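Local atomic coordinates of UPF0053 protein HI_0107 (Haemophilus influenzae, PDB entry 3LAE), a protein that is of unknown function but belongs to a family of CBS-domain membrane proteins and may bind flavin adenine dinucleotide. Residues I13-L19 and A35-L41; G60-T64 and A76-L81. One frame throughout, in Å; residues are numbered along the deposited sequence. Where two conformers were deposited one is given.

Interaction 1: residues I13-L19 and A35-L41. With PO4 (phosphate ion), chain C.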
ATOM      1  N   ILE A  13       0.809  -6.246   0.020  0.50  9.99           N
ATOM      2  CA  ILE A  13       0.796  -5.575  -1.275  0.50 11.72           C
ATOM      3  C   ILE A  13       2.192  -5.048  -1.606  0.50 11.97           C
ATOM      4  O   ILE A  13       2.918  -4.613  -0.713  0.50 13.48           O
ATOM      5  CB  ILE A  13      -0.181  -4.384  -1.243  0.50 15.08           C
ATOM      6  CG1 ILE A  13      -1.551  -4.818  -0.708  0.50 18.53           C
ATOM      7  CG2 ILE A  13      -0.318  -3.756  -2.618  0.50 16.42           C
ATOM      8  CD1 ILE A  13      -2.259  -5.833  -1.573  0.50 20.98           C
ATOM      9  N   ASP A  14       2.576  -5.102  -2.878  1.00 11.95           N
ATOM     10  CA  ASP A  14       3.812  -4.481  -3.323  1.00 12.78           C
ATOM     11  C   ASP A  14       3.618  -2.978  -3.440  1.00 12.51           C
ATOM     12  O   ASP A  14       2.543  -2.508  -3.818  1.00 12.98           O
ATOM     13  CB  ASP A  14       4.168  -4.965  -4.726  1.00 17.23           C
ATOM     14  CG  ASP A  14       4.611  -6.399  -4.769  1.00 20.51           C
ATOM     15  OD1 ASP A  14       5.036  -6.954  -3.733  1.00 23.15           O
ATOM     16  OD2 ASP A  14       4.541  -6.966  -5.881  1.00 25.59           O
ATOM     17  N   GLY A  15       4.677  -2.225  -3.171  1.00 12.07           N
ATOM     18  CA  GLY A  15       4.650  -0.790  -3.390  1.00 12.69           C
ATOM     19  C   GLY A  15       4.322  -0.423  -4.827  1.00 10.62           C
ATOM     20  O   GLY A  15       3.708   0.617  -5.091  1.00 12.07           O
ATOM     21  N   SER A  16       4.720  -1.282  -5.765  1.00 11.07           N
ATOM     22  CA  SER A  16       4.491  -1.026  -7.188  1.00 10.33           C
ATOM     23  C   SER A  16       3.030  -1.164  -7.609  1.00 10.74           C
ATOM     24  O   SER A  16       2.677  -0.833  -8.745  1.00 13.06           O
ATOM     25  CB  SER A  16       5.318  -1.989  -8.023  1.00 11.95           C
ATOM     26  OG  SER A  16       4.897  -3.324  -7.782  1.00 14.01           O
ATOM     27  N   ALA A  17       2.185  -1.666  -6.709  1.00 10.15           N
ATOM     28  CA  ALA A  17       0.786  -1.895  -7.052  1.00 10.60           C
ATOM     29  C   ALA A  17       0.102  -0.628  -7.556  1.00 12.02           C
ATOM     30  O   ALA A  17       0.185   0.429  -6.936  1.00 13.31           O
ATOM     31  CB  ALA A  17       0.030  -2.462  -5.867  1.00 13.00           C
ATOM     32  N   ASN A  18      -0.596  -0.762  -8.673  1.00 12.31           N
ATOM     33  CA  ASN A  18      -1.331   0.330  -9.287  1.00 10.82           C
ATOM     34  C   ASN A  18      -2.611   0.626  -8.499  1.00 10.65           C
ATOM     35  O   ASN A  18      -3.411  -0.280  -8.228  1.00 12.34           O
ATOM     36  CB  ASN A  18      -1.651  -0.070 -10.725  1.00 13.49           C
ATOM     37  CG  ASN A  18      -2.423   0.976 -11.463  1.00 15.26           C
ATOM     38  OD1 ASN A  18      -3.648   1.045 -11.373  1.00 16.99           O
ATOM     39  ND2 ASN A  18      -1.714   1.795 -12.216  1.00 16.39           N
ATOM     40  N   LEU A  19      -2.790   1.883  -8.105  1.00 10.19           N
ATOM     41  CA  LEU A  19      -3.912   2.272  -7.253  1.00 11.77           C
ATOM     42  C   LEU A  19      -5.264   1.991  -7.890  1.00 12.36           C
ATOM     43  O   LEU A  19      -6.185   1.510  -7.218  1.00 13.06           O
ATOM     44  CB  LEU A  19      -3.833   3.749  -6.873  1.00 10.93           C
ATOM     45  CG  LEU A  19      -2.654   4.129  -5.995  1.00 11.27           C
ATOM     46  CD1 LEU A  19      -2.612   5.641  -5.820  1.00 12.01           C
ATOM     47  CD2 LEU A  19      -2.712   3.420  -4.640  1.00 12.00           C
ATOM     48  N   ALA A  35      -1.348  10.286  -7.125  1.00 11.62           N
ATOM     49  CA  ALA A  35      -0.413   9.176  -7.126  1.00 11.58           C
ATOM     50  C   ALA A  35      -0.872   8.099  -8.096  1.00 12.96           C
ATOM     51  O   ALA A  35      -2.065   7.991  -8.397  1.00 13.96           O
ATOM     52  CB  ALA A  35      -0.324   8.586  -5.735  1.00 12.30           C
ATOM     53  N   ARG A  36       0.078   7.306  -8.582  1.00 11.84           N
ATOM     54  CA  ARG A  36      -0.250   6.195  -9.462  1.00 11.68           C
ATOM     55  C   ARG A  36      -0.161   4.845  -8.741  1.00 10.72           C
ATOM     56  O   ARG A  36      -0.932   3.931  -9.022  1.00 11.44           O
ATOM     57  CB  ARG A  36       0.691   6.174 -10.664  1.00 12.87           C
ATOM     58  CG  ARG A  36       0.279   5.178 -11.728  1.00 17.16           C
ATOM     59  CD  ARG A  36       1.282   5.134 -12.873  1.00 18.91           C
ATOM     60  NE  ARG A  36       1.728   6.464 -13.251  1.00 18.65           N
ATOM     61  CZ  ARG A  36       1.030   7.281 -14.029  1.00 20.63           C
ATOM     62  NH1 ARG A  36      -0.144   6.891 -14.502  1.00 23.08           N
ATOM     63  NH2 ARG A  36       1.503   8.487 -14.325  1.00 20.21           N
ATOM     64  N   THR A  37       0.797   4.720  -7.829  1.00 10.40           N
ATOM     65  CA  THR A  37       1.062   3.443  -7.159  1.00 10.33           C
ATOM     66  C   THR A  37       0.866   3.560  -5.654  1.00 10.82           C
ATOM     67  O   THR A  37       0.789   4.656  -5.094  1.00 10.55           O
ATOM     68  CB  THR A  37       2.522   3.014  -7.355  1.00 11.23           C
ATOM     69  OG1 THR A  37       3.357   4.035  -6.792  1.00 10.87           O
ATOM     70  CG2 THR A  37       2.850   2.824  -8.822  1.00 12.39           C
ATOM     71  N   PHE A  38       0.802   2.409  -4.993  1.00 10.38           N
ATOM     72  CA  PHE A  38       0.685   2.366  -3.544  1.00 11.80           C
ATOM     73  C   PHE A  38       1.876   3.051  -2.870  1.00 10.24           C
ATOM     74  O   PHE A  38       1.708   3.834  -1.932  1.00 12.39           O
ATOM     75  CB  PHE A  38       0.561   0.899  -3.101  1.00 12.77           C
ATOM     76  CG  PHE A  38       0.019   0.723  -1.713  1.00 17.03           C
ATOM     77  CD1 PHE A  38      -1.143   1.368  -1.324  1.00 18.55           C
ATOM     78  CD2 PHE A  38       0.646  -0.109  -0.816  1.00 24.04           C
ATOM     79  CE1 PHE A  38      -1.650   1.215  -0.059  1.00 24.55           C
ATOM     80  CE2 PHE A  38       0.135  -0.276   0.459  1.00 26.45           C
ATOM     81  CZ  PHE A  38      -1.018   0.391   0.832  1.00 25.33           C
ATOM     82  N   ASN A  39       3.077   2.765  -3.363  1.00 10.91           N
ATOM     83  CA  ASN A  39       4.275   3.472  -2.932  1.00 11.17           C
ATOM     84  C   ASN A  39       4.091   4.985  -3.059  1.00 12.27           C
ATOM     85  O   ASN A  39       4.352   5.729  -2.122  1.00 13.43           O
ATOM     86  CB  ASN A  39       5.486   3.003  -3.746  1.00 10.93           C
ATOM     87  CG  ASN A  39       6.724   3.840  -3.487  1.00 12.97           C
ATOM     88  OD1 ASN A  39       7.204   3.928  -2.352  1.00 12.58           O
ATOM     89  ND2 ASN A  39       7.237   4.481  -4.540  1.00 13.86           N
ATOM     90  N   GLY A  40       3.649   5.449  -4.226  1.00 10.62           N
ATOM     91  CA  GLY A  40       3.466   6.883  -4.423  1.00 10.80           C
ATOM     92  C   GLY A  40       2.472   7.491  -3.433  1.00 11.34           C
ATOM     93  O   GLY A  40       2.690   8.567  -2.874  1.00 13.84           O
ATOM     94  N   LEU A  41       1.363   6.806  -3.211  1.00 11.34           N
ATOM     95  CA  LEU A  41       0.354   7.293  -2.268  1.00 12.51           C
ATOM     96  C   LEU A  41       0.935   7.436  -0.859  1.00 13.34           C
ATOM     97  O   LEU A  41       0.703   8.435  -0.174  1.00 15.03           O
ATOM     98  CB  LEU A  41      -0.831   6.327  -2.240  1.00 13.49           C
ATOM     99  CG  LEU A  41      -2.006   6.692  -1.341  1.00 15.58           C
ATOM    100  CD1 LEU A  41      -2.698   7.907  -1.917  1.00 17.91           C
ATOM    101  CD2 LEU A  41      -2.957   5.510  -1.195  1.00 19.25           C
TER
HETATM  102  P   PO4 C  79      -3.009   4.335 -14.441  0.85 29.23           P
HETATM  103  O1  PO4 C  79      -1.605   3.802 -14.587  0.85 33.62           O
HETATM  104  O2  PO4 C  79      -3.937   3.546 -15.336  0.85 36.94           O
HETATM  105  O3  PO4 C  79      -3.481   4.244 -13.019  0.85 30.30           O
HETATM  106  O4  PO4 C  79      -3.056   5.778 -14.866  0.85 35.19           O

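Interaction 2: residues G60-T64 and A76-L81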
ATOM      1  N   GLY A  60      -8.903   4.754   4.426  1.00 14.30           N
ATOM      2  CA  GLY A  60      -9.700   3.603   4.828  1.00 14.05           C
ATOM      3  C   GLY A  60      -8.905   2.331   5.044  1.00 12.28           C
ATOM      4  O   GLY A  60      -9.495   1.263   5.293  1.00 15.68           O
ATOM      5  N   LEU A  61      -7.579   2.432   4.959  1.00 12.78           N
ATOM      6  CA  LEU A  61      -6.712   1.279   5.174  1.00 13.09           C
ATOM      7  C   LEU A  61      -5.772   1.474   6.359  1.00 12.74           C
ATOM      8  O   LEU A  61      -5.252   2.569   6.574  1.00 15.15           O
ATOM      9  CB  LEU A  61      -5.870   1.010   3.936  1.00 12.77           C
ATOM     10  CG  LEU A  61      -6.595   0.756   2.608  1.00 15.27           C
ATOM     11  CD1 LEU A  61      -5.562   0.462   1.540  1.00 18.60           C
ATOM     12  CD2 LEU A  61      -7.598  -0.390   2.745  1.00 18.86           C
ATOM     13  N   LEU A  62      -5.554   0.394   7.103  1.00 10.89           N
ATOM     14  CA  LEU A  62      -4.551   0.358   8.158  1.00 10.64           C
ATOM     15  C   LEU A  62      -3.349  -0.390   7.606  1.00 10.54           C
ATOM     16  O   LEU A  62      -3.424  -1.587   7.280  1.00 10.28           O
ATOM     17  CB  LEU A  62      -5.119  -0.363   9.376  1.00 12.34           C
ATOM     18  CG  LEU A  62      -4.185  -0.561  10.571  1.00 15.06           C
ATOM     19  CD1 LEU A  62      -3.783   0.788  11.149  1.00 17.11           C
ATOM     20  CD2 LEU A  62      -4.889  -1.403  11.613  1.00 15.33           C
ATOM     21  N   ILE A  63      -2.239   0.323   7.490  1.00 10.50           N
ATOM     22  CA  ILE A  63      -1.103  -0.143   6.722  1.00 11.54           C
ATOM     23  C   ILE A  63       0.111  -0.312   7.619  1.00 11.31           C
ATOM     24  O   ILE A  63       0.401   0.554   8.444  1.00 13.81           O
ATOM     25  CB  ILE A  63      -0.760   0.902   5.637  1.00 12.88           C
ATOM     26  CG1 ILE A  63      -1.941   1.093   4.682  1.00 14.58           C
ATOM     27  CG2 ILE A  63       0.492   0.502   4.881  1.00 15.81           C
ATOM     28  CD1 ILE A  63      -1.827   2.366   3.826  1.00 19.29           C
ATOM     29  N   THR A  64       0.816  -1.425   7.457  1.00 10.09           N
ATOM     30  CA  THR A  64       2.070  -1.659   8.160  1.00 10.12           C
ATOM     31  C   THR A  64       3.165  -1.796   7.118  1.00  8.66           C
ATOM     32  O   THR A  64       3.093  -2.661   6.238  1.00 10.18           O
ATOM     33  CB  THR A  64       2.013  -2.948   9.017  1.00 11.80           C
ATOM     34  OG1 THR A  64       0.921  -2.849   9.946  1.00 12.20           O
ATOM     35  CG2 THR A  64       3.316  -3.140   9.808  1.00 12.98           C
ATOM     36  N   ALA A  76       3.955  -3.810   1.862  1.00 10.59           N
ATOM     37  CA  ALA A  76       3.181  -3.364   3.009  1.00 10.89           C
ATOM     38  C   ALA A  76       2.041  -4.331   3.303  1.00 10.47           C
ATOM     39  O   ALA A  76       1.439  -4.895   2.392  1.00 13.19           O
ATOM     40  CB  ALA A  76       2.622  -1.953   2.767  1.00 12.99           C
ATOM     41  N   LYS A  77       1.736  -4.500   4.581  1.00 10.05           N
ATOM     42  CA  LYS A  77       0.569  -5.250   5.022  1.00  9.72           C
ATOM     43  C   LYS A  77      -0.597  -4.288   5.092  1.00 10.03           C
ATOM     44  O   LYS A  77      -0.443  -3.139   5.547  1.00 10.75           O
ATOM     45  CB  LYS A  77       0.849  -5.826   6.413  1.00  9.82           C
ATOM     46  CG  LYS A  77      -0.350  -6.352   7.128  1.00 11.23           C
ATOM     47  CD  LYS A  77       0.049  -6.785   8.552  1.00 12.69           C
ATOM     48  CE  LYS A  77      -1.158  -7.008   9.433  1.00 13.29           C
ATOM     49  NZ  LYS A  77      -0.729  -7.377  10.824  1.00 15.28           N
ATOM     50  N   VAL A  78      -1.766  -4.746   4.653  1.00  9.23           N
ATOM     51  CA  VAL A  78      -2.952  -3.901   4.603  1.00 10.27           C
ATOM     52  C   VAL A  78      -4.165  -4.586   5.212  1.00 12.12           C
ATOM     53  O   VAL A  78      -4.446  -5.754   4.915  1.00 13.11           O
ATOM     54  CB  VAL A  78      -3.294  -3.544   3.137  1.00 13.21           C
ATOM     55  CG1 VAL A  78      -4.586  -2.741   3.052  1.00 17.28           C
ATOM     56  CG2 VAL A  78      -2.151  -2.768   2.524  1.00 15.70           C
ATOM     57  N   VAL A  79      -4.854  -3.877   6.097  1.00 12.51           N
ATOM     58  CA  VAL A  79      -6.142  -4.303   6.630  0.50 13.53           C
ATOM     59  C   VAL A  79      -7.161  -3.191   6.383  1.00 13.03           C
ATOM     60  O   VAL A  79      -6.814  -2.012   6.461  1.00 15.11           O
ATOM     61  CB  VAL A  79      -6.055  -4.550   8.150  0.50 16.92           C
ATOM     62  CG1 VAL A  79      -7.413  -4.928   8.700  0.50 17.56           C
ATOM     63  CG2 VAL A  79      -5.020  -5.622   8.468  0.50 17.86           C
ATOM     64  N   LYS A  80      -8.407  -3.552   6.110  1.00 17.34           N
ATOM     65  CA  LYS A  80      -9.450  -2.555   5.896  0.50 20.18           C
ATOM     66  C   LYS A  80      -9.950  -1.981   7.223  1.00 21.78           C
ATOM     67  O   LYS A  80     -10.126  -2.711   8.208  1.00 24.46           O
ATOM     68  CB  LYS A  80     -10.618  -3.167   5.123  0.50 24.63           C
ATOM     69  CG  LYS A  80     -11.692  -2.175   4.714  0.50 25.65           C
ATOM     70  CD  LYS A  80     -11.298  -1.423   3.459  0.50 28.89           C
ATOM     71  CE  LYS A  80     -12.513  -0.773   2.805  0.50 30.81           C
ATOM     72  NZ  LYS A  80     -12.157  -0.031   1.562  0.50 32.27           N
ATOM     73  N   LEU A  81     -10.167  -0.672   7.243  1.00 21.32           N
ATOM     74  CA  LEU A  81     -10.745   0.000   8.396  1.00 23.22           C
ATOM     75  C   LEU A  81     -12.259   0.030   8.307  1.00 31.26           C
ATOM     76  O   LEU A  81     -12.861  -0.375   7.316  1.00 34.28           O
ATOM     77  CB  LEU A  81     -10.232   1.429   8.506  1.00 23.11           C
ATOM     78  CG  LEU A  81      -8.808   1.610   9.016  1.00 21.86           C
ATOM     79  CD1 LEU A  81      -8.454   3.082   8.947  1.00 24.56           C
ATOM     80  CD2 LEU A  81      -8.653   1.075  10.443  1.00 22.91           C
ATOM     81  OXT LEU A  81     -12.905   0.476   9.250  1.00 35.32           O
TER

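Interaction 1: residues I13-L19 and A35-L41
The backbone carbonyls of Gly15 and Ala17 receive the first two N-H groups of helix 38-45, from Asn39 and Phe38, showing how a folded loop can take up the start of a helix. The setting is the transporter-associated domain at the C-terminal end of the protein, where a type I beta turn, Asp14 to Ala17, leads from strand 11-14 into helix 19-26.

Backbone hydrogen bonds form the frame. Asn39 N reaches Gly15 O at 2.8 Å, lying in the carbonyl plane on a lone pair, whereas Phe38 N approaches Ala17 O (2.8 Å) almost end-on, with a C=O...N angle of 164°. In the other direction Arg36 O accepts from Leu19 N at 2.9 Å, nearly straight at 178°, where the backbones of Asn18 and Thr37 form a single bridge. Side-chain caps complete both helix starts. Thr37 OG1, set by chi1 of 60° between its own backbone N and carbonyl carbon, accepts from Gly40 N at 2.9 Å, and Asn18 OD1 caps Asp21 N.

Apolar packing lies beneath this frame. Leu19 pushes its two methyls across the start of the helix: CD1 touches Ala35 CB at 3.7 Å, while CD2 meets both Leu41 CD2 and the edge of the Phe38 ring, near its plane. Ile13 CG2 reaches Phe38 CD2, the side chains crossing at about a right angle, which sets strand 11-14 against the helix.

On the surface a phosphate, probably from the crystallisation liquor, sits beside Asn18 and Arg36. The Arg36 guanidinium meets it edge-on, its plane containing the phosphorus, though the bond from NH1 to O1 is weak. Asn18 ND2 gives O1 another weak bond and O3 a firmer one, at 3.1 Å.

Interaction 2: residues G60-T64 and A76-L81
Leu61 and Val78 pack together on one face of the antiparallel ladder that also carries Ile63 and, at its exposed end, Lys80, while Leu62, Thr64, Lys77 and Val79 occupy the other face; at the edges, strand 11-14 flanks 72-80 and strand 55-58 flanks 61-69. This is the beta hairpin of strands 61-69 and 72-80, central to the domain's sheet.

On the first face Val78 CG1, placed anti to the backbone N (chi1 176°), nestles against both Leu61 methyls, coming within 3.7 Å of CD1. Further along, Ile63 CG2 meets Ala76 CB at 3.9 Å. Leu61, Ile63 and Val78 are buried here: Trp28 lies against Leu61 and Val78, and Phe38 of helix 38-45 covers Ile63, Ala76 and Val78. The other face is partly exposed and more mixed: Thr64 CB and Lys77 CB stand side by side at 4.1 Å, and the extended lysine chain then runs away from the threonine.

The hydrogen-bonded pairs Leu62-Val79 and Thr64-Lys77 each exchange two backbone bonds, with Leu62 N to Val79 O at 2.8 Å, nearly in line with the carbonyl. Past the ladder's end, Leu81 N bonds Gly60 O, also at 2.8 Å, and Leu81 CD2 folds back to Leu62 CB at 4.0 Å.

The backbone bonds thus carry the pairing, while Leu61, Ile63 and Val78 give the inner face a largely apolar surface for Phe38 and Trp28.

Both contacts are partly buried and meet through the same sheet, since strand 11-14 lies next to strand 72-80, with a probable hydrogen bond from Ile13 N to Ala76 O. Phe38 makes the second junction: its ring, carried by helix 38-45 of interaction 1, packs with CZ on Ile63 CD1 (3.7 Å) and Val78 CG2 of interaction 2, and with CE2 on Ala76 CB. The chemistry follows position. In interaction 1, loops satisfy helix N-termini through irregular bonds and capping side chains, and its exposed side meets an anion; interaction 2 relies on regular antiparallel pairing, with a largely apolar inner face and a mixed outer one.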